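Local coordinates for uncharacterized protein (Leptospira interrogans serogroup Icterohaemorrhagiae serovar copenhageni, PDB 6ULO) that is of unknown function but has a Rossmann-like fold and, at full length, probably carries a transmembrane helix, at residues 259-263 and 300-304; 285-289 and 318-322; 128-132 and 143-147; 74-78 and 219-223; 32-36 and 91-97. All coordinates share one frame; numbering follows the deposited sequence. Where two conformers were deposited one is given.

Contact 1. Residues 259-263 and 300-304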
# COMPACT_ATOMS: atom_id res chain seq x y z
N LYS A 259 7.17 18.36 -13.92
CA LYS A 259 6.72 17.51 -15.01
C LYS A 259 7.54 17.71 -16.29
O LYS A 259 7.48 16.85 -17.17
CB LYS A 259 5.23 17.74 -15.25
CG LYS A 259 4.95 19.05 -15.93
CD LYS A 259 3.50 19.47 -15.71
CE LYS A 259 2.50 18.57 -16.39
NZ LYS A 259 1.23 19.32 -16.77
N ASP A 260 8.32 18.80 -16.39
CA ASP A 260 9.27 18.93 -17.49
C ASP A 260 10.31 17.81 -17.46
O ASP A 260 10.71 17.29 -18.50
CB ASP A 260 9.95 20.31 -17.49
CG ASP A 260 10.75 20.56 -16.21
OD1 ASP A 260 10.17 20.43 -15.10
OD2 ASP A 260 11.96 20.86 -16.33
N LEU A 261 10.76 17.43 -16.26
CA LEU A 261 11.72 16.33 -16.12
C LEU A 261 11.03 14.98 -16.02
O LEU A 261 11.55 13.97 -16.52
CB LEU A 261 12.52 16.49 -14.84
CG LEU A 261 13.37 17.76 -14.76
CD1 LEU A 261 14.07 17.73 -13.40
CD2 LEU A 261 14.39 17.80 -15.92
N PHE A 262 9.85 14.97 -15.41
CA PHE A 262 9.16 13.75 -14.99
C PHE A 262 7.72 13.84 -15.47
O PHE A 262 6.80 14.11 -14.69
CB PHE A 262 9.24 13.61 -13.46
CG PHE A 262 10.63 13.59 -12.93
CD1 PHE A 262 11.49 12.56 -13.25
CD2 PHE A 262 11.11 14.62 -12.13
CE1 PHE A 262 12.81 12.54 -12.76
CE2 PHE A 262 12.42 14.61 -11.66
CZ PHE A 262 13.27 13.57 -11.98
N PRO A 263 7.48 13.60 -16.76
CA PRO A 263 6.14 13.85 -17.30
C PRO A 263 5.10 12.92 -16.68
O PRO A 263 5.39 11.76 -16.33
CB PRO A 263 6.31 13.59 -18.81
CG PRO A 263 7.79 13.79 -19.09
CD PRO A 263 8.48 13.32 -17.81
N LEU A 300 12.19 14.26 -4.71
CA LEU A 300 12.42 14.91 -6.00
C LEU A 300 13.91 14.96 -6.31
O LEU A 300 14.35 14.61 -7.42
CB LEU A 300 11.82 16.31 -5.99
CG LEU A 300 12.17 17.20 -7.21
CD1 LEU A 300 11.63 16.59 -8.53
CD2 LEU A 300 11.64 18.61 -6.98
N GLN A 301 14.71 15.37 -5.33
CA GLN A 301 16.15 15.45 -5.55
C GLN A 301 16.77 14.08 -5.79
O GLN A 301 17.66 13.93 -6.62
CB GLN A 301 16.81 16.15 -4.36
CG GLN A 301 18.32 16.23 -4.49
CD GLN A 301 18.99 16.95 -3.34
OE1 GLN A 301 18.34 17.42 -2.40
NE2 GLN A 301 20.32 17.05 -3.40
N VAL A 302 16.30 13.06 -5.06
CA VAL A 302 16.73 11.68 -5.34
C VAL A 302 16.51 11.33 -6.80
O VAL A 302 17.37 10.72 -7.46
CB VAL A 302 15.99 10.72 -4.39
CG1 VAL A 302 16.25 9.25 -4.76
CG2 VAL A 302 16.40 10.99 -2.93
N MET A 303 15.34 11.69 -7.33
CA MET A 303 15.01 11.37 -8.72
C MET A 303 15.79 12.25 -9.71
O MET A 303 16.24 11.74 -10.74
CB MET A 303 13.51 11.50 -8.93
CG MET A 303 12.74 10.43 -8.17
SD MET A 303 10.96 10.62 -8.29
CE MET A 303 10.74 10.47 -10.07
N VAL A 304 15.96 13.55 -9.43
CA VAL A 304 16.72 14.43 -10.31
C VAL A 304 18.14 13.91 -10.47
O VAL A 304 18.68 13.86 -11.59
CB VAL A 304 16.72 15.87 -9.76
CG1 VAL A 304 17.78 16.73 -10.48
CG2 VAL A 304 15.34 16.50 -9.94

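Contact 2. Residues 285-289 and 318-322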
# COMPACT_ATOMS: atom_id res chain seq x y z
N ASN A 285 19.34 0.81 -2.60
CA ASN A 285 19.77 2.08 -3.19
C ASN A 285 19.20 3.25 -2.40
O ASN A 285 19.92 4.20 -2.05
CB ASN A 285 19.34 2.11 -4.66
CG ASN A 285 19.73 3.41 -5.37
OD1 ASN A 285 19.13 4.45 -5.13
ND2 ASN A 285 20.73 3.35 -6.27
N PHE A 286 17.93 3.17 -2.04
CA PHE A 286 17.31 4.23 -1.25
C PHE A 286 18.01 4.41 0.09
O PHE A 286 18.19 5.53 0.54
CB PHE A 286 15.83 3.90 -1.07
CG PHE A 286 15.00 4.98 -0.43
CD1 PHE A 286 15.14 6.32 -0.81
CD2 PHE A 286 14.02 4.65 0.51
CE1 PHE A 286 14.33 7.31 -0.25
CE2 PHE A 286 13.20 5.63 1.06
CZ PHE A 286 13.34 6.97 0.67
N GLN A 287 18.42 3.30 0.72
CA GLN A 287 19.15 3.38 1.98
C GLN A 287 20.47 4.14 1.84
O GLN A 287 20.85 4.89 2.73
CB GLN A 287 19.39 1.98 2.54
CG GLN A 287 18.09 1.32 3.02
CD GLN A 287 18.28 -0.16 3.33
OE1 GLN A 287 19.16 -0.78 2.76
NE2 GLN A 287 17.47 -0.71 4.23
N LYS A 288 21.14 4.01 0.68
CA LYS A 288 22.32 4.83 0.41
C LYS A 288 21.96 6.31 0.37
O LYS A 288 22.65 7.15 0.96
CB LYS A 288 22.99 4.43 -0.91
CG LYS A 288 23.49 3.01 -1.01
CD LYS A 288 24.05 2.75 -2.43
CE LYS A 288 24.74 1.42 -2.54
NZ LYS A 288 25.97 1.32 -1.69
N TRP A 289 20.91 6.67 -0.37
CA TRP A 289 20.52 8.08 -0.43
C TRP A 289 20.20 8.62 0.96
O TRP A 289 20.62 9.72 1.32
CB TRP A 289 19.33 8.27 -1.38
CG TRP A 289 19.74 8.14 -2.81
CD1 TRP A 289 19.73 7.00 -3.58
CD2 TRP A 289 20.20 9.20 -3.66
NE1 TRP A 289 20.19 7.29 -4.85
CE2 TRP A 289 20.47 8.63 -4.92
CE3 TRP A 289 20.42 10.57 -3.47
CZ2 TRP A 289 20.96 9.38 -5.97
CZ3 TRP A 289 20.90 11.31 -4.53
CH2 TRP A 289 21.16 10.71 -5.75
N VAL A 318 15.24 4.80 -10.17
CA VAL A 318 16.40 5.40 -9.53
C VAL A 318 17.43 4.30 -9.37
O VAL A 318 17.36 3.49 -8.42
CB VAL A 318 16.08 6.09 -8.20
CG1 VAL A 318 17.37 6.58 -7.54
CG2 VAL A 318 15.12 7.25 -8.40
N ASP A 319 18.38 4.24 -10.31
CA ASP A 319 19.39 3.21 -10.34
C ASP A 319 20.79 3.77 -10.12
O ASP A 319 21.75 3.01 -10.17
CB ASP A 319 19.31 2.42 -11.66
CG ASP A 319 19.27 3.31 -12.90
OD1 ASP A 319 19.42 4.55 -12.78
OD2 ASP A 319 19.05 2.76 -14.00
N LYS A 320 20.92 5.07 -9.87
CA LYS A 320 22.19 5.73 -9.64
C LYS A 320 22.29 6.10 -8.17
O LYS A 320 21.29 6.14 -7.45
CB LYS A 320 22.30 6.99 -10.50
CG LYS A 320 22.36 6.70 -12.00
CD LYS A 320 22.35 7.96 -12.88
CE LYS A 320 20.98 8.62 -12.97
NZ LYS A 320 20.96 9.78 -13.92
N GLU A 321 23.49 6.39 -7.73
CA GLU A 321 23.74 6.56 -6.32
C GLU A 321 24.17 7.97 -5.98
O GLU A 321 24.68 8.71 -6.84
CB GLU A 321 24.81 5.57 -5.86
CG GLU A 321 24.34 4.17 -6.03
CD GLU A 321 25.39 3.14 -5.71
OE1 GLU A 321 26.55 3.50 -5.42
OE2 GLU A 321 25.02 1.95 -5.75
N PRO A 322 24.00 8.37 -4.72
CA PRO A 322 24.37 9.72 -4.33
C PRO A 322 25.86 9.91 -4.54
O PRO A 322 26.67 9.03 -4.23
CB PRO A 322 24.00 9.77 -2.85
CG PRO A 322 24.01 8.34 -2.41
CD PRO A 322 23.46 7.60 -3.58
O HOH W 1 22.38 1.04 -6.24
O HOH W 2 27.93 1.78 -4.03

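Contact 3. Residues 128-132 and 143-147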
# COMPACT_ATOMS: atom_id res chain seq x y z
N ALA A 128 -23.65 -5.40 3.59
CA ALA A 128 -22.35 -4.99 4.12
C ALA A 128 -22.48 -4.42 5.53
O ALA A 128 -21.68 -4.74 6.43
CB ALA A 128 -21.69 -3.98 3.18
N LEU A 129 -23.46 -3.55 5.74
CA LEU A 129 -23.65 -2.95 7.06
C LEU A 129 -24.11 -3.98 8.09
O LEU A 129 -23.70 -3.91 9.25
CB LEU A 129 -24.60 -1.76 6.97
CG LEU A 129 -24.04 -0.55 6.21
CD1 LEU A 129 -25.16 0.45 6.00
CD2 LEU A 129 -22.88 0.11 6.98
N GLU A 130 -24.91 -4.96 7.67
CA GLU A 130 -25.26 -6.05 8.59
C GLU A 130 -24.04 -6.91 8.94
O GLU A 130 -23.89 -7.34 10.09
CB GLU A 130 -26.33 -6.91 7.93
CG GLU A 130 -27.71 -6.25 7.79
CD GLU A 130 -28.71 -6.99 6.85
OE1 GLU A 130 -28.35 -8.01 6.20
OE2 GLU A 130 -29.87 -6.52 6.76
N LEU A 131 -23.15 -7.14 7.99
CA LEU A 131 -21.94 -7.90 8.26
C LEU A 131 -21.05 -7.14 9.24
O LEU A 131 -20.52 -7.72 10.20
CB LEU A 131 -21.19 -8.16 6.96
CG LEU A 131 -19.80 -8.79 7.08
CD1 LEU A 131 -19.90 -10.12 7.77
CD2 LEU A 131 -19.19 -8.95 5.69
N ILE A 132 -20.89 -5.82 9.04
CA ILE A 132 -20.14 -5.03 10.00
C ILE A 132 -20.79 -5.13 11.38
O ILE A 132 -20.10 -5.28 12.40
CB ILE A 132 -20.00 -3.57 9.54
CG1 ILE A 132 -19.05 -3.51 8.33
CG2 ILE A 132 -19.50 -2.68 10.69
CD1 ILE A 132 -19.11 -2.18 7.56
N LYS A 143 -19.28 1.30 10.68
CA LYS A 143 -20.40 1.71 9.82
C LYS A 143 -20.24 3.15 9.38
O LYS A 143 -20.53 3.50 8.23
CB LYS A 143 -21.74 1.50 10.53
CG LYS A 143 -22.07 0.06 10.79
CD LYS A 143 -23.40 -0.06 11.54
CE LYS A 143 -24.35 -0.98 10.86
NZ LYS A 143 -25.63 -1.10 11.61
N LYS A 144 -19.78 4.03 10.29
CA LYS A 144 -19.53 5.41 9.92
C LYS A 144 -18.46 5.49 8.84
O LYS A 144 -18.61 6.22 7.86
CB LYS A 144 -19.10 6.21 11.14
CG LYS A 144 -20.19 6.51 12.16
CD LYS A 144 -19.59 7.33 13.31
CE LYS A 144 -20.60 7.68 14.35
NZ LYS A 144 -21.77 8.26 13.68
N VAL A 145 -17.36 4.75 9.02
CA VAL A 145 -16.30 4.73 8.00
C VAL A 145 -16.85 4.22 6.67
O VAL A 145 -16.57 4.80 5.61
CB VAL A 145 -15.08 3.91 8.48
CG1 VAL A 145 -14.10 3.71 7.32
CG2 VAL A 145 -14.40 4.62 9.63
N TYR A 146 -17.67 3.16 6.70
CA TYR A 146 -18.25 2.65 5.46
C TYR A 146 -19.03 3.75 4.74
O TYR A 146 -18.87 3.95 3.54
CB TYR A 146 -19.19 1.46 5.75
CG TYR A 146 -19.82 0.91 4.48
CD1 TYR A 146 -19.31 -0.23 3.87
CD2 TYR A 146 -20.95 1.51 3.92
CE1 TYR A 146 -19.87 -0.73 2.68
CE2 TYR A 146 -21.53 1.02 2.75
CZ TYR A 146 -20.99 -0.10 2.14
OH TYR A 146 -21.57 -0.58 0.99
N LYS A 147 -19.85 4.48 5.48
CA LYS A 147 -20.69 5.51 4.88
C LYS A 147 -19.87 6.69 4.36
O LYS A 147 -20.21 7.26 3.33
CB LYS A 147 -21.76 5.95 5.85
CG LYS A 147 -22.73 4.82 6.12
CD LYS A 147 -23.64 5.15 7.28
CE LYS A 147 -24.46 3.94 7.70
NZ LYS A 147 -25.34 4.23 8.85

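Contact 4. Residues 74-78 and 219-223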
# COMPACT_ATOMS: atom_id res chain seq x y z
N GLN A 74 -5.00 0.17 -3.47
CA GLN A 74 -3.94 0.06 -4.48
C GLN A 74 -2.81 -0.83 -4.00
O GLN A 74 -2.09 -1.43 -4.81
CB GLN A 74 -3.43 1.44 -4.91
CG GLN A 74 -2.55 2.16 -3.89
CD GLN A 74 -3.31 3.03 -2.93
OE1 GLN A 74 -4.35 2.65 -2.40
NE2 GLN A 74 -2.76 4.21 -2.63
N ASN A 75 -2.62 -0.95 -2.68
CA ASN A 75 -1.61 -1.85 -2.14
C ASN A 75 -1.93 -3.30 -2.44
O ASN A 75 -1.01 -4.11 -2.62
CB ASN A 75 -1.52 -1.65 -0.63
CG ASN A 75 -0.95 -0.29 -0.30
OD1 ASN A 75 0.24 -0.04 -0.50
ND2 ASN A 75 -1.78 0.60 0.22
N LEU A 76 -3.21 -3.65 -2.42
CA LEU A 76 -3.60 -5.02 -2.74
C LEU A 76 -3.34 -5.31 -4.22
O LEU A 76 -2.91 -6.41 -4.58
CB LEU A 76 -5.06 -5.26 -2.35
CG LEU A 76 -5.34 -4.89 -0.89
CD1 LEU A 76 -6.80 -5.17 -0.58
CD2 LEU A 76 -4.48 -5.64 0.11
N THR A 77 -3.58 -4.32 -5.10
CA THR A 77 -3.22 -4.49 -6.50
C THR A 77 -1.74 -4.82 -6.64
O THR A 77 -1.36 -5.79 -7.32
CB THR A 77 -3.57 -3.23 -7.27
OG1 THR A 77 -4.99 -3.10 -7.23
CG2 THR A 77 -3.11 -3.30 -8.72
N ILE A 78 -0.87 -4.01 -6.02
CA ILE A 78 0.56 -4.20 -6.24
C ILE A 78 1.03 -5.50 -5.59
O ILE A 78 1.84 -6.25 -6.16
CB ILE A 78 1.34 -2.99 -5.71
CG1 ILE A 78 0.88 -1.69 -6.39
CG2 ILE A 78 2.82 -3.20 -5.84
CD1 ILE A 78 1.45 -0.40 -5.76
N GLY A 219 9.94 -6.94 0.54
CA GLY A 219 10.07 -6.94 -0.90
C GLY A 219 9.66 -5.66 -1.59
O GLY A 219 10.24 -5.28 -2.62
N ILE A 220 8.64 -4.99 -1.04
CA ILE A 220 8.16 -3.73 -1.60
C ILE A 220 7.77 -2.83 -0.45
O ILE A 220 7.08 -3.27 0.48
CB ILE A 220 6.92 -3.93 -2.50
CG1 ILE A 220 7.26 -4.75 -3.76
CG2 ILE A 220 6.32 -2.54 -2.89
CD1 ILE A 220 6.07 -5.07 -4.61
N ILE A 221 8.17 -1.56 -0.51
CA ILE A 221 7.58 -0.53 0.33
C ILE A 221 6.98 0.55 -0.57
O ILE A 221 7.66 1.07 -1.47
CB ILE A 221 8.56 0.01 1.40
CG1 ILE A 221 7.81 0.94 2.35
CG2 ILE A 221 9.80 0.68 0.79
CD1 ILE A 221 8.55 1.17 3.65
N TYR A 222 5.69 0.83 -0.39
CA TYR A 222 4.96 1.78 -1.22
C TYR A 222 4.66 3.04 -0.41
O TYR A 222 4.05 2.97 0.67
CB TYR A 222 3.66 1.13 -1.71
CG TYR A 222 2.65 2.11 -2.31
CD1 TYR A 222 2.76 2.56 -3.65
CD2 TYR A 222 1.59 2.59 -1.56
CE1 TYR A 222 1.81 3.44 -4.18
CE2 TYR A 222 0.64 3.45 -2.11
CZ TYR A 222 0.76 3.87 -3.41
OH TYR A 222 -0.17 4.74 -3.91
N PHE A 223 5.09 4.19 -0.93
CA PHE A 223 4.91 5.48 -0.29
C PHE A 223 3.86 6.36 -0.94
O PHE A 223 3.66 7.47 -0.48
CB PHE A 223 6.21 6.27 -0.28
CG PHE A 223 7.32 5.62 0.52
CD1 PHE A 223 7.12 5.22 1.84
CD2 PHE A 223 8.58 5.42 -0.06
CE1 PHE A 223 8.18 4.65 2.57
CE2 PHE A 223 9.63 4.86 0.68
CZ PHE A 223 9.43 4.48 1.98

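Contact 5. Residues 32-36 and 91-97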
# COMPACT_ATOMS: atom_id res chain seq x y z
N GLN A 32 2.57 -0.35 17.48
CA GLN A 32 1.83 0.66 16.74
C GLN A 32 1.87 2.00 17.46
O GLN A 32 2.25 2.11 18.63
CB GLN A 32 0.39 0.20 16.49
CG GLN A 32 0.28 -1.08 15.65
CD GLN A 32 -1.16 -1.43 15.35
OE1 GLN A 32 -1.90 -0.65 14.77
NE2 GLN A 32 -1.58 -2.60 15.80
N GLU A 33 1.43 3.04 16.76
CA GLU A 33 1.37 4.39 17.28
C GLU A 33 -0.07 4.82 17.52
O GLU A 33 -1.02 4.31 16.91
CB GLU A 33 2.03 5.37 16.31
CG GLU A 33 3.53 5.14 16.25
CD GLU A 33 4.20 5.68 15.00
OE1 GLU A 33 3.59 6.44 14.19
OE2 GLU A 33 5.38 5.33 14.83
N THR A 34 -0.24 5.76 18.43
CA THR A 34 -1.56 6.29 18.72
C THR A 34 -1.93 7.30 17.66
O THR A 34 -1.16 8.21 17.37
CB THR A 34 -1.53 7.00 20.08
OG1 THR A 34 -1.12 6.07 21.10
CG2 THR A 34 -2.89 7.58 20.43
N LEU A 35 -3.11 7.15 17.09
CA LEU A 35 -3.63 8.05 16.08
C LEU A 35 -4.72 8.86 16.74
O LEU A 35 -5.35 8.40 17.69
CB LEU A 35 -4.21 7.29 14.88
CG LEU A 35 -3.24 6.37 14.18
CD1 LEU A 35 -3.87 5.91 12.89
CD2 LEU A 35 -1.93 7.04 13.90
N VAL A 36 -4.88 10.09 16.31
CA VAL A 36 -6.02 10.87 16.76
C VAL A 36 -6.71 11.43 15.52
O VAL A 36 -6.12 11.47 14.42
CB VAL A 36 -5.60 11.99 17.74
CG1 VAL A 36 -4.89 11.39 18.95
CG2 VAL A 36 -4.74 13.03 17.03
N ASP A 91 -0.76 3.20 7.99
CA ASP A 91 -1.17 4.56 7.66
C ASP A 91 -1.34 5.35 8.95
O ASP A 91 -1.49 4.80 10.04
CB ASP A 91 -2.45 4.55 6.81
CG ASP A 91 -2.62 5.80 5.96
OD1 ASP A 91 -2.15 5.76 4.79
OD2 ASP A 91 -3.25 6.78 6.45
N PHE A 92 -1.27 6.67 8.82
CA PHE A 92 -1.36 7.56 9.97
C PHE A 92 -2.74 8.18 10.14
O PHE A 92 -2.95 8.90 11.11
CB PHE A 92 -0.29 8.65 9.88
CG PHE A 92 -0.05 9.39 11.17
CD1 PHE A 92 0.29 8.71 12.31
CD2 PHE A 92 -0.12 10.77 11.20
CE1 PHE A 92 0.54 9.40 13.50
CE2 PHE A 92 0.13 11.46 12.38
CZ PHE A 92 0.47 10.76 13.52
N THR A 93 -3.66 7.93 9.22
CA THR A 93 -5.01 8.48 9.32
C THR A 93 -5.97 7.35 9.71
O THR A 93 -6.01 6.30 9.05
CB THR A 93 -5.45 9.14 8.00
OG1 THR A 93 -4.50 10.18 7.64
CG2 THR A 93 -6.82 9.78 8.15
N GLN A 94 -6.74 7.57 10.79
CA GLN A 94 -7.57 6.50 11.32
C GLN A 94 -8.57 5.99 10.28
O GLN A 94 -8.83 4.78 10.21
CB GLN A 94 -8.28 6.94 12.59
CG GLN A 94 -8.89 5.80 13.36
CD GLN A 94 -7.92 4.65 13.61
OE1 GLN A 94 -8.03 3.58 13.04
NE2 GLN A 94 -6.94 4.89 14.48
N ILE A 95 -9.12 6.88 9.44
CA ILE A 95 -10.12 6.42 8.49
C ILE A 95 -9.52 5.43 7.52
O ILE A 95 -10.21 4.50 7.08
CB ILE A 95 -10.84 7.58 7.78
CG1 ILE A 95 -12.18 7.07 7.18
CG2 ILE A 95 -9.98 8.21 6.65
CD1 ILE A 95 -13.02 8.18 6.51
N VAL A 96 -8.25 5.61 7.15
CA VAL A 96 -7.61 4.68 6.22
C VAL A 96 -7.42 3.32 6.86
O VAL A 96 -7.73 2.28 6.27
CB VAL A 96 -6.28 5.28 5.73
CG1 VAL A 96 -5.50 4.25 4.94
CG2 VAL A 96 -6.49 6.54 4.91
N VAL A 97 -6.94 3.30 8.12
CA VAL A 97 -6.73 2.05 8.83
C VAL A 97 -8.05 1.30 8.98
O VAL A 97 -8.13 0.10 8.69
CB VAL A 97 -6.04 2.30 10.20
CG1 VAL A 97 -5.84 0.97 10.94
CG2 VAL A 97 -4.68 3.02 10.00
O HOH W 3 -6.59 10.10 12.13

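Contact 1. Residues 259-263 and 300-304
Phe262, in the loop that follows strand 249-255, drives its ring against one side of helix 299-306 and meets Leu300, Met303 and Val304 there. The aromatic part of the contact belongs to Met303. Its CE methyl lies over one ring face, 4.1 Å from the centroid of the Phe262 ring and 20° off the normal. SD stands above the same face but farther away, a Met-aromatic contact in which the methyl does most of the touching. The bend at chi3 (60°) turns the end of the methionine chain back over the ring. On the opposite face lies CB of the preceding residue, Leu261, so the ring is filled in from both sides.

The remaining contacts are apolar, ring carbon or methyl against methyl and methylene. Phe262 CZ comes within 3.7 Å of Met303 CB, while CE2 of the same ring lies 3.8 Å from Leu300 CD1. Val304 presents its backbone at the ring edge, and its CG2 serves two partners, with Phe262 CE2 and Leu261 CD1 each 3.9 Å from Val304 CG2. Behind this layer, Met303 reaches Ile255 and Thr316 of the sheet, and His277 meets the Phe262 ring edge-to-face.

Polar groups add nothing across this interface: dispersion and the fit of a flat ring among methyl groups hold a loop without regular helical bonds to the helix, in a seam buried around Phe262 and Met303 and more open toward Val304.

Contact 2. Residues 285-289 and 318-322
Trp289 on helix 283-291 lays one face of its indole against Pro322 in the tail beyond strand 315-318. Just beyond CB the side chain enters the contact: Trp289 CG lies 3.8 Å from Pro322 CD. Over the five-membered ring of Trp289, Pro322 CD is 3.4 Å from the centroid and 11° off the normal, a CH-pi contact. Farther along the six-membered ring the proline continues the cover, with Pro322 CB 3.7 Å from Trp289 CE3 and the Pro322 backbone near CZ2 and CH2.

The polar edge does different work. Trp289 NE1 donates to Lys320 O (3.0 Å), close to the indole plane and onto a lone pair in the carbonyl plane. Asn285 ND2, one helical turn earlier, gives Lys320 O a second bond of 3.1 Å, straight at 165° but arriving from above the carbonyl plane. Asn285 OD1 is bonded to Gln281 NE2, which helps set the amide's rotation.

Toward solvent, Glu321 is joined through separate waters to Asn285 ND2 and Lys288 NZ; Glu321 OE2 and Lys288 NZ stand 4.2 Å apart without a salt bridge. Two donors on one carbonyl and a proline over the indole thus fix an irregular tail by specific bonds inside and hydrated charge outside.

Contact 3. Residues 128-132 and 143-147
Ala128, Leu129 and Ile132 of helix 125-135 close on Tyr146 of helix 139-166, forming the compact side of an antiparallel helical hairpin. The two short helical segments run at 154° to each other with their axes 10.5 Å apart, and side chains fill the space between them. Ala128 CB lies 3.8 Å from Tyr146 CE1, toward the hydroxyl end of the ring. Leu129 comes to the same side of the phenol with its CD2 branch, nearer the other ortho carbon, 3.9 Å from Tyr146 CD2, and Ile132 puts CD1 near the root of the same side chain, 4.1 Å from Tyr146 CB. Tyr146 reaches this position with CG anti to its own backbone nitrogen (chi1 180°). Its hydroxyl is held by Leu119 O and Arg154 NH2, and Phe106 of helix 94-109 covers both Ala128 and the tyrosine.

The stem of Lys143 belongs to this tight part as well. Lys143 and Ile132 run alongside one another with their ends pointing opposite ways, Lys143 CG 3.8 Å from Ile132 CG2. Lys143 then bends at chi3, which brings its CE to 3.4 Å from Leu129 O.

Lys147 makes the loose side. Extended and exposed, it touches with a single methylene, Lys147 CE lying 3.9 Å from Leu129 CD1.

Leu129 joins the two regimes: CD2 is packed between Tyr146 and the Lys143 stem, whereas CD1 meets only Lys147 across the contact. Apolar packing carries the whole interface, and the Lys143 ammonium finds its partner in Gln133, outside the apolar layer.

Contact 4. Residues 74-78 and 219-223
Helix segment 74-78 runs nearly antiparallel to strand segment 219-222, at 157°, with 10.4 Å between their axes, and Asn75 and Tyr222 bring their CA atoms to 7.6 Å. The phenol of Tyr222 spans the gap. At its tip Gln74 NE2 donates to Tyr222 OH over 2.9 Å, nearly straight at 170°, and the hydroxyl lies in the plane of the donating amide. That amide stands steeply to the phenol ring. Gln74 reaches the spot by an uncommon route, its CG tucked between backbone nitrogen and carbonyl carbon (chi1 73°), and Ser72 N holds its OE1. Since Tyr222 OH also bonds Glu50 OE1, this buried hydroxyl has two partners, and the carboxylate probably polarises it.

Asn75 meets the ring nearer its CB end, with its amide plane steep to the ring. Asn75 OD1 approaches Tyr222 CD2 at 3.1 Å, a close meeting of carbonyl oxygen and ring carbon, while the same oxygen is hydrogen-bonded to Tyr67 OH. Its ND2 goes to Val70 O and Ser72 O, so the amide is fixed from both ends.

Ile78, one turn on, supplies the apolar half of the contact. Ile78 CD1 packs 3.9 Å from Tyr222 CD1, and Ile78 CG2 lies 3.9 Å from Ile220 CD1.

Strand 66-69 adjoins strand 218-222 in the sheet and places Tyr67 between helix and strand, with Val252 of strand 249-255 on the other flank. Helix 74-82 follows strand 66-69 directly, as the first helix of a Rossmann-like beta-alpha unit, and leans over the neighbouring strand near the centre of the chain.

Contact 5. Residues 32-36 and 91-97
Leu35 inserts its forked end between Phe92 and the first turn of helix 94-109. CD2 meets the phenyl ring at an oblique angle, and the modelled 3.2 Å from Leu35 CD2 to Phe92 CD1 is so short that its exact value is doubtful. The other branch, Leu35 CD1, turns inward to the backbone, 3.6 Å from Phe92 O, and more loosely to the helix, 4.2 Å from Val97 CG2. In the conformer given, Gln94 crosses the leucine at about a right angle and brings NE2 near Leu35 CB and CD1. Phe92 swings its ring out to this place with CG anti to the backbone nitrogen (chi1 -164°).

A water completes the first shell. It donates to Val36 O over 2.7 Å and accepts from Gln94 N over 2.9 Å, linking the N-terminal arm to the first residue of the helix. The next amide, Ile95 N, bonds to Asp41 OD1.

Farther out, Asp91 shapes the turn that offers Phe92. Asp91 OD2 accepts from Thr93 N at 3.0 Å, an Asx turn, and its OD1 binds Gly71 N in the loop after strand 66-69. On the arm, Glu33 is anchored by backbone nitrogens of Asn197, Ile202 and Thr203, and it pairs through its backbone with Arg195.

The arm thus lies over the C-terminal end of strand 86-91, where the second beta-alpha unit of a Rossmann-like sheet begins. Rossmann enzymes often carry at this strand end an acidic residue that faces the cofactor; Asp91 has a comparable place, but here it binds the loop after the first strand, and no ligand role is established.

The five contacts are spread along one mixed sheet whose strands, numbered in chain order, lie 3-2-1-4-5-6-8-7. Contact 4 sits near the chain's centre, joining the helix after strand 66-69 to strand 218-222. Contact 5, about 18 Å away between centres, lies at the C-terminal end of strand 86-91, and its Ile95 touches Val145 of contact 3, in the helical insertion between strands 86-91 and 191-195. Contacts 1 and 2 share the opposite end of the sheet, meeting through Met303, Val302, Val318 and Trp289, and their segments alternate along the chain. Phe286 of contact 2 touches Phe223 of contact 4. The centres of contacts 1 and 3 are about 41 Å apart, on opposite sides of the chain's centre; one continuous sheet thus carries the packing from the central helix to both ends.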